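Local coordinates for cupin domain protein (Microcystis aeruginosa DIANCHI905, PDB 5ZBE), which is of unknown function but carries two cupin domains and binds an iron(II) ion in the first of them, at residues H45-I50 with K100-S105. Numbering follows the deposited sequence. Where two conformers were deposited one is given.
Sequences HPESQI and KRITSS. With FE2 (Fe (II) ion), chain B.
From strand 94-101 of the N-terminal cupin barrel, K100 reaches to the loop ahead of the neighbouring antiparallel strand 48-55 and lays its CD over one face of the H45 ring, 4.2 Å from the ring centroid, the two side chains crossing at about a right angle. H45 and Q49 bind the iron with H43 and H84; Q49 stands where the classical cupin motif usually has glutamate. Histidine suits its place because both nitrogens work: NE2 binds the iron at 2.1 Å, while ND1 donates to E47 O at 3.0 Å, in the ring plane, which fixes the ring's rotation. K100 runs alongside Q49, then bends (chi3 -92°, chi4 -74°), bringing NZ to the D98 carboxylate and, at 2.7 Å, to an iron-bound water. With K100 cut back to an alanine, D98 would probably lose its salt-bridge mate, H45 the methylene packed on that face, and the water a partner. S48 and R101 form a hydrogen-bonded pair whose side chains lie on the other face, away from K100 and Q49. Beyond it, the I102 CD1 methyl packs against the loop, 3.8 Å from P46 CB. Small and hydroxylated, S48 fits beside T103: its OG is hydrogen-bonded to T103 OG1, 2.7 Å away, and a water bonds to S48 OG, P46 O and T103 N.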
loop_
_atom_site.group_PDB
_atom_site.type_symbol
_atom_site.label_atom_id
_atom_site.label_comp_id
_atom_site.label_asym_id
_atom_site.label_seq_id
_atom_site.Cartn_x
_atom_site.Cartn_y
_atom_site.Cartn_z
ATOM N N HIS A 45 14.150 -11.864 4.058
ATOM C CA HIS A 45 14.821 -10.691 4.616
ATOM C C HIS A 45 14.269 -10.394 6.011
ATOM O O HIS A 45 13.144 -10.784 6.337
ATOM C CB HIS A 45 14.646 -9.476 3.692
ATOM C CG HIS A 45 13.311 -9.395 3.013
ATOM N ND1 HIS A 45 12.142 -9.120 3.686
ATOM C CD2 HIS A 45 12.977 -9.493 1.704
ATOM C CE1 HIS A 45 11.136 -9.085 2.829
ATOM N NE2 HIS A 45 11.623 -9.293 1.618
ATOM N N PRO A 46 15.062 -9.705 6.845
ATOM C CA PRO A 46 14.646 -9.445 8.220
ATOM C C PRO A 46 13.415 -8.545 8.333
ATOM O O PRO A 46 12.663 -8.658 9.296
ATOM C CB PRO A 46 15.868 -8.758 8.847
ATOM C CG PRO A 46 16.732 -8.355 7.703
ATOM C CD PRO A 46 16.463 -9.327 6.609
ATOM N N GLU A 47 13.210 -7.666 7.362
ATOM C CA GLU A 47 12.001 -6.836 7.351
ATOM C C GLU A 47 10.772 -7.696 7.111
ATOM O O GLU A 47 10.787 -8.585 6.269
ATOM C CB GLU A 47 12.052 -5.784 6.257
ATOM C CG GLU A 47 13.230 -4.832 6.357
ATOM C CD GLU A 47 14.455 -5.271 5.550
ATOM O OE1 GLU A 47 14.611 -6.465 5.234
ATOM O OE2 GLU A 47 15.283 -4.401 5.232
ATOM N N SER A 48 9.720 -7.403 7.858
ATOM C CA SER A 48 8.382 -7.897 7.575
ATOM C C SER A 48 7.864 -7.209 6.320
ATOM O O SER A 48 8.259 -6.090 6.020
ATOM C CB SER A 48 7.465 -7.592 8.745
ATOM O OG SER A 48 7.897 -8.294 9.905
ATOM N N GLN A 49 6.977 -7.883 5.589
ATOM C CA GLN A 49 6.484 -7.352 4.319
ATOM C C GLN A 49 5.003 -7.592 4.138
ATOM O O GLN A 49 4.500 -8.653 4.469
ATOM C CB GLN A 49 7.256 -7.983 3.159
ATOM C CG GLN A 49 6.880 -7.472 1.776
ATOM C CD GLN A 49 7.623 -8.200 0.666
ATOM O OE1 GLN A 49 7.013 -8.776 -0.245
ATOM N NE2 GLN A 49 8.920 -8.195 0.742
ATOM N N ILE A 50 4.311 -6.576 3.626
ATOM C CA ILE A 50 2.920 -6.707 3.219
ATOM C C ILE A 50 2.763 -6.065 1.878
ATOM O O ILE A 50 3.603 -5.255 1.478
ATOM C CB ILE A 50 1.943 -6.049 4.213
ATOM C CG1 ILE A 50 2.279 -4.573 4.400
ATOM C CG2 ILE A 50 1.968 -6.779 5.544
ATOM C CD1 ILE A 50 1.359 -3.853 5.370
ATOM N N LYS A 100 7.941 -2.745 3.436
ATOM C CA LYS A 100 8.908 -3.508 4.223
ATOM C C LYS A 100 9.310 -2.693 5.461
ATOM O O LYS A 100 9.638 -1.504 5.354
ATOM C CB LYS A 100 10.164 -3.823 3.400
ATOM C CG LYS A 100 10.056 -5.017 2.470
ATOM C CD LYS A 100 11.376 -5.247 1.738
ATOM C CE LYS A 100 11.437 -4.532 0.390
ATOM N NZ LYS A 100 10.611 -5.176 -0.688
ATOM N N ARG A 101 9.311 -3.337 6.625
ATOM C CA ARG A 101 9.633 -2.674 7.889
ATOM C C ARG A 101 10.120 -3.719 8.882
ATOM O O ARG A 101 9.560 -4.810 8.939
ATOM C CB ARG A 101 8.369 -2.014 8.422
ATOM C CG ARG A 101 8.490 -1.292 9.746
ATOM C CD ARG A 101 7.114 -0.770 10.108
ATOM N NE ARG A 101 7.095 -0.007 11.349
ATOM C CZ ARG A 101 7.393 1.285 11.438
ATOM N NH1 ARG A 101 7.336 1.892 12.620
ATOM N NH2 ARG A 101 7.731 1.985 10.360
ATOM N N ILE A 102 11.151 -3.388 9.664
ATOM C CA ILE A 102 11.528 -4.238 10.783
ATOM C C ILE A 102 10.475 -4.034 11.872
ATOM O O ILE A 102 10.258 -2.923 12.353
ATOM C CB ILE A 102 12.901 -3.881 11.365
ATOM C CG1 ILE A 102 13.999 -4.052 10.316
ATOM C CG2 ILE A 102 13.152 -4.719 12.617
ATOM C CD1 ILE A 102 14.352 -5.489 10.024
ATOM N N THR A 103 9.802 -5.110 12.227
ATOM C CA THR A 103 8.742 -5.045 13.209
ATOM C C THR A 103 9.115 -5.897 14.406
ATOM O O THR A 103 9.932 -6.823 14.302
ATOM C CB THR A 103 7.436 -5.609 12.632
ATOM O OG1 THR A 103 7.648 -6.973 12.247
ATOM C CG2 THR A 103 6.995 -4.821 11.399
ATOM N N SER A 104 8.520 -5.591 15.554
ATOM C CA SER A 104 8.666 -6.427 16.747
ATOM C C SER A 104 7.282 -6.849 17.201
ATOM O O SER A 104 6.842 -6.505 18.289
ATOM C CB SER A 104 9.372 -5.682 17.878
ATOM O OG SER A 104 9.638 -6.567 18.958
ATOM N N SER A 105 6.600 -7.581 16.340
ATOM C CA SER A 105 5.236 -8.028 16.585
ATOM C C SER A 105 5.246 -9.553 16.632
ATOM O O SER A 105 6.126 -10.185 16.063
ATOM C CB SER A 105 4.288 -7.528 15.472
ATOM O OG SER A 105 3.737 -6.237 15.750
HETATM FE FE FE2 B . 10.386 -9.541 -0.110
HETATM O O HOH W 1 10.548 -7.597 10.942
HETATM O O HOH W 2 11.182 -7.806 -0.990
HETATM O O HOH W 3 9.266 -9.610 -1.916
#